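Local coordinates for protein EF0056 (Enterococcus faecalis, PDB 6ORI) that is of unknown function but, as part of the N-terminal region of the enterococcal surface protein, is probably linked to biofilm formation, at residues Tyr118-Ala121 and Phe126-Ala129; Asp202-Asn207 and Leu381-Lys386; Arg77-Val82 and Phe100-Asp105; Asn324-Thr327 and Asp331-Asn334; Asn30-Gln35 and Pro337-Val342. All blocks are in the same frame, centred on the assembly; numbering follows the deposited sequence.

Interactions 1 and 5 are buried and touch each other: the ring of Tyr118 packs on Phe31, and Phe126 meets Leu34. Interaction 5 lies nearest the middle, its centre about 11 Å from that of the chain, where residues of the ten-stranded sheet meet the approach to a strand of the five-stranded one. The other four lie at 21 to 22 Å, 2 and 4 across the chain's centre from 3. Chemistry follows place. Interaction 1 joins backbone bonds to an edge-to-face ring pair, interaction 5 sets proline against polar groups, and interaction 4 is mainly apolar, between two parts of one loop. Interaction 2 rests on a buried carboxylate, whereas interaction 3 hangs on one long arginine.

Interaction 1. Residues Tyr118-Ala121 and Phe126-Ala129; sequences YIRA and FAGA
Tyr118 and Phe126 form the tight side of this contact. Their rings make a T-shaped pair with planes at 62°, the edge of Phe126 turned to the face of Tyr118, so that Phe126 CD2 lies 3.7 Å from Tyr118 CE2. The tyrosine ring swings across because its CG stands opposite the backbone N (chi1 -177°), and its hydroxyl, which would be costly to bury alone, bonds His59. Beside the rings the backbones grip each other: Phe126 N donates to Tyr118 O at 2.8 Å, and Arg120 N to Phe126 O, also at 2.8 Å, from above the carbonyl plane. Farther along, Gly128 has no side chain, and Ile119 CD1 settles 3.8 Å from its CA. The looser side begins at Arg120, whose guanidinium has Ala127 CB over one face, 3.7 Å from NH2, while NH1 goes to Lys90 O. There the backbones part and a water spans the gap, accepting from Ala121 N at 3.2 Å and from Gly128 N at 3.0 Å. With both bonds of Phe126 going to the neighbours of Ile119, the pattern is that of a single parallel beta bridge, which folds the loop between strands 113-117 and 135-144 back on itself.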
# COMPACT_ATOMS: atom_id res chain seq x y z
N TYR A 118 -16.43 -6.15 -7.52
CA TYR A 118 -16.38 -5.63 -6.16
C TYR A 118 -17.61 -6.02 -5.33
O TYR A 118 -17.47 -6.38 -4.17
CB TYR A 118 -16.22 -4.09 -6.22
CG TYR A 118 -16.09 -3.42 -4.86
CD1 TYR A 118 -17.20 -3.17 -4.08
CD2 TYR A 118 -14.85 -3.02 -4.38
CE1 TYR A 118 -17.08 -2.55 -2.83
CE2 TYR A 118 -14.72 -2.39 -3.14
CZ TYR A 118 -15.85 -2.16 -2.39
OH TYR A 118 -15.72 -1.55 -1.16
N ILE A 119 -18.79 -5.95 -5.94
CA ILE A 119 -20.04 -6.03 -5.20
C ILE A 119 -20.51 -7.46 -5.07
O ILE A 119 -20.65 -8.18 -6.08
CB ILE A 119 -21.13 -5.17 -5.86
CG1 ILE A 119 -20.72 -3.69 -5.88
CG2 ILE A 119 -22.48 -5.38 -5.19
CD1 ILE A 119 -20.85 -2.98 -4.53
N ARG A 120 -20.76 -7.86 -3.83
CA ARG A 120 -21.04 -9.24 -3.50
C ARG A 120 -22.26 -9.80 -4.25
O ARG A 120 -22.23 -10.95 -4.69
CB ARG A 120 -21.21 -9.40 -2.00
CG ARG A 120 -21.27 -10.87 -1.58
CD ARG A 120 -21.30 -11.03 -0.09
NE ARG A 120 -22.49 -10.41 0.48
CZ ARG A 120 -22.71 -10.25 1.77
NH1 ARG A 120 -21.80 -10.61 2.65
NH2 ARG A 120 -23.82 -9.67 2.18
N ALA A 121 -23.32 -9.01 -4.36
CA ALA A 121 -24.55 -9.46 -5.03
C ALA A 121 -24.39 -9.61 -6.52
O ALA A 121 -25.29 -10.15 -7.18
CB ALA A 121 -25.68 -8.51 -4.75
N PHE A 126 -17.80 -7.82 -1.81
CA PHE A 126 -18.14 -6.95 -0.68
C PHE A 126 -19.60 -6.50 -0.69
O PHE A 126 -20.18 -6.17 -1.73
CB PHE A 126 -17.21 -5.73 -0.69
CG PHE A 126 -15.74 -6.08 -0.57
CD1 PHE A 126 -15.30 -6.87 0.48
CD2 PHE A 126 -14.82 -5.66 -1.52
CE1 PHE A 126 -13.98 -7.22 0.58
CE2 PHE A 126 -13.48 -6.01 -1.39
CZ PHE A 126 -13.09 -6.79 -0.34
N ALA A 127 -20.20 -6.49 0.49
CA ALA A 127 -21.61 -6.15 0.62
C ALA A 127 -21.82 -4.69 0.24
O ALA A 127 -21.26 -3.77 0.86
CB ALA A 127 -22.09 -6.43 2.02
N GLY A 128 -22.61 -4.45 -0.80
CA GLY A 128 -22.81 -3.10 -1.31
C GLY A 128 -23.47 -2.16 -0.32
O GLY A 128 -23.18 -0.98 -0.29
N ALA A 129 -24.38 -2.69 0.49
CA ALA A 129 -25.15 -1.85 1.38
C ALA A 129 -24.43 -1.56 2.69
O ALA A 129 -24.91 -0.74 3.48
CB ALA A 129 -26.51 -2.50 1.66
O HOH W 1 -23.98 -6.71 -2.29

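Interaction 2. Residues Asp202-Asn207 and Leu381-Lys386; sequences DVSENN and LSDTNK
An ST turn at Ser204 and a type I beta turn from Asp383 to Lys386 meet here, joined through one carboxylate oxygen. Asp383 OD2 accepts from Ser204 OG at 2.7 Å, the hydroxyl arriving from above the carboxylate plane, 39° out of it. A second, weak bond comes from Asn206 ND2 at 3.0 Å, with the amide and carboxylate planes turned 64° apart. Serine suits its place because its short side chain works in both directions: OG, held opposite the backbone N (chi1 -179°), gives its proton to Asp383 and accepts from Asn206 N at 3.0 Å, the bond that closes the ST turn and sets Asn206 beside the same acid. The other aspartate oxygen serves its own turn, which follows directly on strand 375-382. Asp383 OD1 takes a weak bond from Asn385 N at 2.9 Å and a regular one from Lys387 N, while Lys386 N closes the turn on Asp383 O, also at 2.9 Å. The carboxylate is buried, and the hydrogen bonds to both its oxygens would offset the cost of placing a charge there. Farther out, a water joins the two loops, accepting from Asp202 N and donating to Lys386 O at 2.9 Å, and Asp202 forms a salt bridge with Lys387.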
# COMPACT_ATOMS: atom_id res chain seq x y z
N ASP A 202 9.25 -5.17 18.23
CA ASP A 202 8.45 -5.87 19.22
C ASP A 202 7.02 -5.36 19.16
O ASP A 202 6.81 -4.16 19.02
CB ASP A 202 9.04 -5.60 20.60
CG ASP A 202 8.53 -6.56 21.66
OD1 ASP A 202 8.04 -7.65 21.32
OD2 ASP A 202 8.64 -6.22 22.86
N VAL A 203 6.04 -6.24 19.26
CA VAL A 203 4.64 -5.87 19.12
C VAL A 203 4.04 -5.38 20.43
O VAL A 203 4.16 -6.01 21.47
CB VAL A 203 3.77 -7.03 18.55
CG1 VAL A 203 2.28 -6.65 18.46
CG2 VAL A 203 4.31 -7.41 17.18
N SER A 204 3.39 -4.22 20.35
CA SER A 204 2.73 -3.62 21.50
C SER A 204 1.48 -4.39 21.92
O SER A 204 0.75 -4.91 21.07
CB SER A 204 2.33 -2.18 21.14
OG SER A 204 1.70 -1.54 22.22
N GLU A 205 1.19 -4.39 23.22
CA GLU A 205 -0.09 -4.88 23.73
C GLU A 205 -1.18 -3.80 23.76
O GLU A 205 -2.32 -4.04 24.13
CB GLU A 205 0.12 -5.46 25.14
CG GLU A 205 1.04 -6.66 25.11
CD GLU A 205 1.34 -7.21 26.47
OE1 GLU A 205 2.53 -7.49 26.77
OE2 GLU A 205 0.38 -7.38 27.25
N ASN A 206 -0.84 -2.59 23.35
CA ASN A 206 -1.79 -1.50 23.30
C ASN A 206 -2.62 -1.50 22.02
O ASN A 206 -2.06 -1.49 20.92
CB ASN A 206 -1.04 -0.18 23.45
CG ASN A 206 -0.37 -0.06 24.78
OD1 ASN A 206 -0.99 -0.30 25.81
ND2 ASN A 206 0.89 0.28 24.77
N ASN A 207 -3.94 -1.52 22.17
CA ASN A 207 -4.84 -1.37 21.03
C ASN A 207 -4.52 -2.35 19.93
O ASN A 207 -4.53 -1.98 18.74
CB ASN A 207 -4.76 0.07 20.53
CG ASN A 207 -4.94 1.08 21.65
OD1 ASN A 207 -3.98 1.68 22.11
ND2 ASN A 207 -6.16 1.22 22.15
N LEU A 381 3.19 2.69 13.13
CA LEU A 381 2.97 3.42 14.38
C LEU A 381 3.54 2.61 15.52
O LEU A 381 3.49 1.37 15.49
CB LEU A 381 1.47 3.66 14.61
CG LEU A 381 0.73 4.42 13.50
CD1 LEU A 381 -0.69 4.71 13.94
CD2 LEU A 381 1.41 5.70 13.09
N SER A 382 4.05 3.30 16.54
CA SER A 382 4.54 2.63 17.74
C SER A 382 3.99 3.35 18.94
O SER A 382 3.57 4.52 18.87
CB SER A 382 6.06 2.59 17.78
OG SER A 382 6.58 3.90 17.78
N ASP A 383 3.96 2.64 20.06
CA ASP A 383 3.65 3.28 21.33
C ASP A 383 4.88 4.04 21.85
O ASP A 383 5.94 4.10 21.21
CB ASP A 383 3.06 2.28 22.33
CG ASP A 383 4.04 1.21 22.79
OD1 ASP A 383 5.26 1.37 22.69
OD2 ASP A 383 3.53 0.16 23.27
N THR A 384 4.75 4.61 23.04
CA THR A 384 5.80 5.42 23.59
C THR A 384 7.06 4.61 23.88
O THR A 384 8.14 5.18 23.95
CB THR A 384 5.25 6.12 24.81
OG1 THR A 384 6.16 7.12 25.24
CG2 THR A 384 4.91 5.15 25.95
N ASN A 385 6.92 3.30 24.03
CA ASN A 385 8.04 2.41 24.25
C ASN A 385 8.55 1.75 22.96
O ASN A 385 9.24 0.75 23.00
CB ASN A 385 7.68 1.33 25.27
CG ASN A 385 7.93 1.76 26.68
OD1 ASN A 385 8.54 2.79 26.95
ND2 ASN A 385 7.48 0.95 27.61
N LYS A 386 8.22 2.36 21.82
CA LYS A 386 8.74 1.93 20.51
C LYS A 386 8.19 0.58 20.02
O LYS A 386 8.67 0.03 19.03
CB LYS A 386 10.28 1.92 20.50
CG LYS A 386 10.87 3.26 20.88
CD LYS A 386 12.40 3.29 20.86
CE LYS A 386 13.00 2.64 22.08
NZ LYS A 386 14.49 2.75 22.03
O HOH W 2 10.23 -2.36 19.11

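Interaction 3. Residues Arg77-Val82 and Phe100-Asp105; sequences RLAQYV and FVRIND
Arg102 carries this contact and loses the most surface to it, followed by Ala79 and Val82, the residues it reaches. Its side chain runs extended from CG to NE, with CG placed opposite the backbone N (chi1 -164°), and so spans the distance between segments whose closest CA atoms, those of Val82 and Arg102, are 9.7 Å apart. Arginine suits the place because its long chain covers this distance and ends in several N-H groups to spend on carbonyls. Two of its nitrogens converge on the same acceptor: NH2 lies 3.1 Å from Ala79 O and NH1 lies 3.3 Å from it, both bonds weak and bent. The carbonyl is shared further, for Val82 N also donates to Ala79 O at 3.1 Å. Ala79 offers a small methyl group, and its CB sits 3.9 Å from Arg102 NH2. Val82 takes part mainly through its backbone. A water at the edge of the guanidinium, in its plane, accepts from Arg102 NH1 at 2.9 Å and donates to Val82 O at 2.8 Å. The side chains of all three residues also lie against Trp114 of strand 113-117, and Arg102 NE bonds Thr111 O, which fixes the guanidinium from the strand side. The arrangement is that of an arginine on a strand, 98-104, clasping the type I beta turn from Ala79 to Val82 that leads out of the short helix 76-79 into the neighbouring antiparallel strand 82-87.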
# COMPACT_ATOMS: atom_id res chain seq x y z
N ARG A 77 6.78 -12.26 -13.45
CA ARG A 77 7.62 -13.41 -13.14
C ARG A 77 6.85 -14.46 -12.35
O ARG A 77 7.19 -15.64 -12.41
CB ARG A 77 8.87 -12.95 -12.37
CG ARG A 77 9.81 -12.12 -13.24
CD ARG A 77 10.90 -11.42 -12.43
NE ARG A 77 10.32 -10.44 -11.52
CZ ARG A 77 10.95 -9.91 -10.47
NH1 ARG A 77 12.21 -10.24 -10.19
NH2 ARG A 77 10.32 -9.05 -9.70
N LEU A 78 5.84 -14.04 -11.59
CA LEU A 78 4.92 -14.97 -10.94
C LEU A 78 3.78 -15.33 -11.87
O LEU A 78 3.36 -16.49 -11.91
CB LEU A 78 4.34 -14.38 -9.64
CG LEU A 78 5.32 -14.14 -8.52
CD1 LEU A 78 4.60 -13.48 -7.36
CD2 LEU A 78 5.95 -15.46 -8.10
N ALA A 79 3.24 -14.34 -12.56
CA ALA A 79 2.03 -14.53 -13.35
C ALA A 79 2.19 -15.64 -14.38
O ALA A 79 1.24 -16.40 -14.65
CB ALA A 79 1.65 -13.22 -14.03
N GLN A 80 3.38 -15.79 -14.94
CA GLN A 80 3.61 -16.80 -15.96
C GLN A 80 3.30 -18.22 -15.46
O GLN A 80 3.03 -19.10 -16.27
CB GLN A 80 5.05 -16.72 -16.45
CG GLN A 80 6.06 -17.06 -15.38
CD GLN A 80 7.51 -17.01 -15.85
OE1 GLN A 80 7.82 -17.40 -16.97
NE2 GLN A 80 8.40 -16.52 -14.97
N TYR A 81 3.31 -18.42 -14.14
CA TYR A 81 3.07 -19.73 -13.55
C TYR A 81 1.78 -19.84 -12.75
O TYR A 81 1.52 -20.85 -12.12
CB TYR A 81 4.26 -20.16 -12.66
CG TYR A 81 5.51 -20.45 -13.47
CD1 TYR A 81 5.49 -21.42 -14.47
CD2 TYR A 81 6.69 -19.77 -13.24
CE1 TYR A 81 6.62 -21.70 -15.22
CE2 TYR A 81 7.84 -20.05 -14.00
CZ TYR A 81 7.78 -21.02 -14.97
OH TYR A 81 8.92 -21.29 -15.71
N VAL A 82 0.95 -18.81 -12.75
CA VAL A 82 -0.32 -18.88 -12.03
C VAL A 82 -1.31 -19.74 -12.80
O VAL A 82 -1.49 -19.56 -14.00
CB VAL A 82 -0.94 -17.49 -11.81
CG1 VAL A 82 -2.34 -17.59 -11.23
CG2 VAL A 82 -0.06 -16.65 -10.88
N PHE A 100 -11.02 -15.35 -9.46
CA PHE A 100 -10.46 -14.18 -10.13
C PHE A 100 -10.20 -14.61 -11.58
O PHE A 100 -9.47 -15.58 -11.80
CB PHE A 100 -9.13 -13.80 -9.47
CG PHE A 100 -9.18 -12.71 -8.46
CD1 PHE A 100 -9.05 -11.40 -8.88
CD2 PHE A 100 -9.27 -12.95 -7.10
CE1 PHE A 100 -9.03 -10.34 -7.98
CE2 PHE A 100 -9.25 -11.87 -6.19
CZ PHE A 100 -9.14 -10.59 -6.65
N VAL A 101 -10.79 -13.95 -12.55
CA VAL A 101 -10.70 -14.35 -13.96
C VAL A 101 -9.53 -13.65 -14.61
O VAL A 101 -9.39 -12.43 -14.49
CB VAL A 101 -12.01 -13.98 -14.69
CG1 VAL A 101 -11.90 -14.17 -16.20
CG2 VAL A 101 -13.16 -14.78 -14.12
N ARG A 102 -8.71 -14.40 -15.33
CA ARG A 102 -7.55 -13.82 -15.97
C ARG A 102 -7.95 -13.05 -17.23
O ARG A 102 -8.77 -13.52 -18.03
CB ARG A 102 -6.53 -14.90 -16.28
CG ARG A 102 -5.17 -14.34 -16.60
CD ARG A 102 -4.12 -15.44 -16.54
NE ARG A 102 -2.79 -14.90 -16.73
CZ ARG A 102 -1.66 -15.56 -16.48
NH1 ARG A 102 -1.69 -16.80 -16.01
NH2 ARG A 102 -0.51 -14.95 -16.71
N ILE A 103 -7.39 -11.88 -17.42
CA ILE A 103 -7.62 -11.11 -18.62
C ILE A 103 -6.58 -11.50 -19.67
O ILE A 103 -5.39 -11.64 -19.37
CB ILE A 103 -7.54 -9.59 -18.29
CG1 ILE A 103 -8.66 -9.21 -17.32
CG2 ILE A 103 -7.62 -8.76 -19.58
CD1 ILE A 103 -8.55 -7.82 -16.76
N ASN A 104 -7.02 -11.67 -20.92
CA ASN A 104 -6.15 -12.01 -22.02
C ASN A 104 -6.07 -10.85 -22.96
O ASN A 104 -6.93 -9.97 -22.94
CB ASN A 104 -6.70 -13.23 -22.73
CG ASN A 104 -6.94 -14.35 -21.76
OD1 ASN A 104 -6.02 -14.76 -21.05
ND2 ASN A 104 -8.18 -14.79 -21.65
N ASP A 105 -5.03 -10.82 -23.78
CA ASP A 105 -4.89 -9.74 -24.75
C ASP A 105 -5.52 -10.12 -26.09
O ASP A 105 -6.13 -11.19 -26.21
CB ASP A 105 -3.42 -9.31 -24.88
CG ASP A 105 -2.51 -10.35 -25.51
OD1 ASP A 105 -2.98 -11.25 -26.22
OD2 ASP A 105 -1.27 -10.24 -25.30
O HOH W 3 -3.81 -18.69 -15.39

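Interaction 4. Residues Asn324-Thr327 and Asp331-Asn334; sequences NDLT and DFAN
Leu326 and Phe332 supply the apolar part of the contact. Leu326 CD2 comes in at the edge of the phenylalanine ring, in its plane, 3.8 Å from CZ, with Leu326 CG 4.0 Å from Phe332 CE2. The CB of Phe332 is directed at the other segment, and chi1 -79° puts CG beside the backbone N, so that the flat ring offers its edge to Leu326. Thr327 adds its methyl: CG2 lies 4.2 Å from Phe332 CD2 and 3.8 Å from Asn334 ND2, and the threonine side chain crosses both at about a right angle. No hydrogen bond joins the two segments; the polar bonds shape each one from within. Asp325 OD1 accepts from Thr327 N at 3.1 Å and from Thr327 OG1 at 2.7 Å, both from the same face of its carboxylate, in an Asx turn. Threonine thus suits its place twice over, its hydroxyl spent on the acid and its methyl turned to the contact. Asp331 makes a second Asx turn, its OD1 taking Ala333 N at 2.9 Å. The two segments belong to the loop between strands 318-322 and 340-348, and helix 254-257 packs against them: Tyr254 stacks on Phe332, touches Leu326 and Thr327, and bonds Asn334 through its backbone N.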
# COMPACT_ATOMS: atom_id res chain seq x y z
N ASN A 324 2.25 15.55 22.11
CA ASN A 324 1.41 15.30 23.27
C ASN A 324 -0.07 15.22 22.92
O ASN A 324 -0.84 14.70 23.70
CB ASN A 324 1.69 16.31 24.39
CG ASN A 324 3.10 16.19 24.92
OD1 ASN A 324 3.93 17.11 24.78
ND2 ASN A 324 3.41 15.04 25.44
N ASP A 325 -0.42 15.71 21.73
CA ASP A 325 -1.71 15.39 21.11
C ASP A 325 -1.46 15.04 19.64
O ASP A 325 -1.44 15.91 18.77
CB ASP A 325 -2.73 16.52 21.23
CG ASP A 325 -4.05 16.16 20.60
OD1 ASP A 325 -4.19 15.03 20.09
OD2 ASP A 325 -4.97 17.01 20.62
N LEU A 326 -1.31 13.75 19.38
CA LEU A 326 -0.91 13.29 18.06
C LEU A 326 -1.94 13.58 16.99
O LEU A 326 -1.62 13.54 15.79
CB LEU A 326 -0.59 11.81 18.09
CG LEU A 326 0.11 11.19 16.87
CD1 LEU A 326 1.37 11.91 16.50
CD2 LEU A 326 0.39 9.73 17.15
N THR A 327 -3.17 13.90 17.39
CA THR A 327 -4.19 14.27 16.40
C THR A 327 -3.84 15.60 15.71
O THR A 327 -4.45 15.94 14.70
CB THR A 327 -5.61 14.37 16.98
OG1 THR A 327 -5.72 15.49 17.87
CG2 THR A 327 -5.99 13.09 17.70
N ASP A 331 -4.61 12.69 11.03
CA ASP A 331 -6.07 12.63 11.08
C ASP A 331 -6.42 11.15 11.26
O ASP A 331 -6.33 10.35 10.33
CB ASP A 331 -6.71 13.24 9.84
CG ASP A 331 -8.22 13.37 9.98
OD1 ASP A 331 -8.84 12.55 10.68
OD2 ASP A 331 -8.80 14.31 9.40
N PHE A 332 -6.78 10.79 12.48
CA PHE A 332 -7.10 9.40 12.80
C PHE A 332 -8.52 9.01 12.40
O PHE A 332 -8.92 7.88 12.65
CB PHE A 332 -6.93 9.15 14.30
CG PHE A 332 -5.51 8.95 14.73
CD1 PHE A 332 -4.94 7.68 14.75
CD2 PHE A 332 -4.74 10.02 15.15
CE1 PHE A 332 -3.64 7.49 15.17
CE2 PHE A 332 -3.43 9.82 15.56
CZ PHE A 332 -2.90 8.55 15.55
N ALA A 333 -9.26 9.94 11.79
CA ALA A 333 -10.68 9.68 11.48
C ALA A 333 -11.36 9.18 12.74
O ALA A 333 -11.98 8.12 12.74
CB ALA A 333 -10.80 8.68 10.32
N ASN A 334 -11.22 9.93 13.84
CA ASN A 334 -11.63 9.46 15.15
C ASN A 334 -13.10 9.06 15.17
O ASN A 334 -13.96 9.80 14.67
CB ASN A 334 -11.38 10.51 16.26
CG ASN A 334 -9.90 10.68 16.64
OD1 ASN A 334 -9.10 9.73 16.69
ND2 ASN A 334 -9.54 11.91 16.96

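Interaction 5. Residues Asn30-Gln35 and Pro337-Val342; sequences NFSDLQ and PRPIVV
Asp33, whose carboxylate edges up to Pro339, is held by a straight bond from Gln35 on its own strand: Gln35 NE2 donates at 2.8 Å to the syn lone pair of Asp33 OD1, with OD1 close to the plane of the glutamine amide. The other oxygen, OD2, accepts from Thr247 and stands 4.1 Å from Pro339 CB. With its polar partners supplied by Gln35 and Thr247, the acid can lie buried beside an apolar ring. Ser32 meets the same proline at its other end. Its carbonyl O is 3.6 Å from Pro339 CG, and its OG 3.7 Å from Pro339 CD, a position given by a chi1 of 58° that sets the hydroxyl between the backbone N and the carbonyl carbon. That hydroxyl hydrogen-bonds Asn60 OD1, and the carbonyl accepts from Lys245. Proline fits well here: compact, it lies against Ser32 and Asp33 without needing a hydrogen bond for a backbone N-H. Both residues face the proline because they sit together opposite Lys58, the mark of a classic beta bulge in strand 31-38, and the contact sets this bulged strand of the ten-stranded sheet against the lead-in to strand 340-348 of the five-stranded sheet.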
# COMPACT_ATOMS: atom_id res chain seq x y z
N ASN A 30 -16.98 7.23 -3.76
CA ASN A 30 -17.14 7.13 -2.33
C ASN A 30 -16.57 5.83 -1.75
O ASN A 30 -16.88 5.45 -0.63
CB ASN A 30 -18.62 7.21 -1.96
CG ASN A 30 -19.32 8.38 -2.64
OD1 ASN A 30 -18.81 9.50 -2.67
ND2 ASN A 30 -20.50 8.10 -3.20
N PHE A 31 -15.75 5.15 -2.53
CA PHE A 31 -14.94 4.04 -2.01
C PHE A 31 -13.80 4.65 -1.24
O PHE A 31 -13.33 5.73 -1.59
CB PHE A 31 -14.42 3.17 -3.15
CG PHE A 31 -15.52 2.56 -3.96
CD1 PHE A 31 -16.07 3.22 -5.05
CD2 PHE A 31 -16.03 1.31 -3.64
CE1 PHE A 31 -17.09 2.66 -5.78
CE2 PHE A 31 -17.04 0.76 -4.36
CZ PHE A 31 -17.58 1.43 -5.43
N SER A 32 -13.30 3.98 -0.20
CA SER A 32 -12.17 4.52 0.54
C SER A 32 -11.04 3.55 0.77
O SER A 32 -9.97 4.00 1.14
CB SER A 32 -12.60 5.15 1.87
OG SER A 32 -13.26 4.21 2.68
N ASP A 33 -11.21 2.26 0.54
CA ASP A 33 -10.09 1.35 0.76
C ASP A 33 -10.22 0.10 -0.07
O ASP A 33 -11.32 -0.41 -0.30
CB ASP A 33 -10.00 0.98 2.24
CG ASP A 33 -8.60 0.62 2.70
OD1 ASP A 33 -7.61 0.74 1.94
OD2 ASP A 33 -8.47 0.28 3.91
N LEU A 34 -9.07 -0.36 -0.55
CA LEU A 34 -8.94 -1.64 -1.23
C LEU A 34 -7.52 -2.10 -1.01
O LEU A 34 -6.58 -1.38 -1.34
CB LEU A 34 -9.26 -1.46 -2.71
CG LEU A 34 -9.26 -2.72 -3.57
CD1 LEU A 34 -10.34 -3.69 -3.12
CD2 LEU A 34 -9.45 -2.34 -5.03
N GLN A 35 -7.35 -3.27 -0.40
CA GLN A 35 -6.02 -3.78 -0.08
C GLN A 35 -5.91 -5.25 -0.40
O GLN A 35 -6.89 -5.99 -0.27
CB GLN A 35 -5.72 -3.61 1.40
CG GLN A 35 -5.81 -2.21 1.93
CD GLN A 35 -4.69 -1.34 1.47
OE1 GLN A 35 -3.61 -1.80 1.11
NE2 GLN A 35 -4.95 -0.06 1.45
N PRO A 337 -14.95 4.36 10.93
CA PRO A 337 -14.23 3.22 10.37
C PRO A 337 -13.39 3.57 9.17
O PRO A 337 -12.76 2.67 8.62
CB PRO A 337 -15.37 2.26 9.97
CG PRO A 337 -16.51 3.14 9.68
CD PRO A 337 -16.40 4.27 10.68
N ARG A 338 -13.40 4.82 8.74
CA ARG A 338 -12.63 5.22 7.57
C ARG A 338 -11.13 5.07 7.83
O ARG A 338 -10.66 5.19 8.97
CB ARG A 338 -12.94 6.66 7.16
CG ARG A 338 -14.29 6.82 6.51
CD ARG A 338 -14.65 8.27 6.19
NE ARG A 338 -14.89 9.06 7.40
CZ ARG A 338 -14.03 9.89 7.97
NH1 ARG A 338 -12.83 10.11 7.44
NH2 ARG A 338 -14.38 10.52 9.08
N PRO A 339 -10.36 4.83 6.77
CA PRO A 339 -8.92 4.63 6.92
C PRO A 339 -8.18 5.93 7.16
O PRO A 339 -8.72 7.03 7.04
CB PRO A 339 -8.49 4.04 5.57
CG PRO A 339 -9.52 4.55 4.62
CD PRO A 339 -10.82 4.60 5.39
N ILE A 340 -6.92 5.76 7.52
CA ILE A 340 -6.02 6.86 7.82
C ILE A 340 -4.89 6.86 6.81
O ILE A 340 -4.37 5.81 6.45
CB ILE A 340 -5.42 6.65 9.22
CG1 ILE A 340 -6.54 6.69 10.27
CG2 ILE A 340 -4.30 7.64 9.49
CD1 ILE A 340 -6.15 6.15 11.62
N VAL A 341 -4.49 8.04 6.35
CA VAL A 341 -3.32 8.20 5.50
C VAL A 341 -2.39 9.20 6.15
O VAL A 341 -2.82 10.33 6.46
CB VAL A 341 -3.70 8.67 4.08
CG1 VAL A 341 -2.46 8.92 3.24
CG2 VAL A 341 -4.56 7.64 3.39
N VAL A 342 -1.15 8.78 6.38
CA VAL A 342 -0.06 9.62 6.88
C VAL A 342 0.87 9.77 5.70
O VAL A 342 1.30 8.79 5.13
CB VAL A 342 0.66 8.93 8.06
CG1 VAL A 342 1.82 9.78 8.57
CG2 VAL A 342 -0.34 8.64 9.19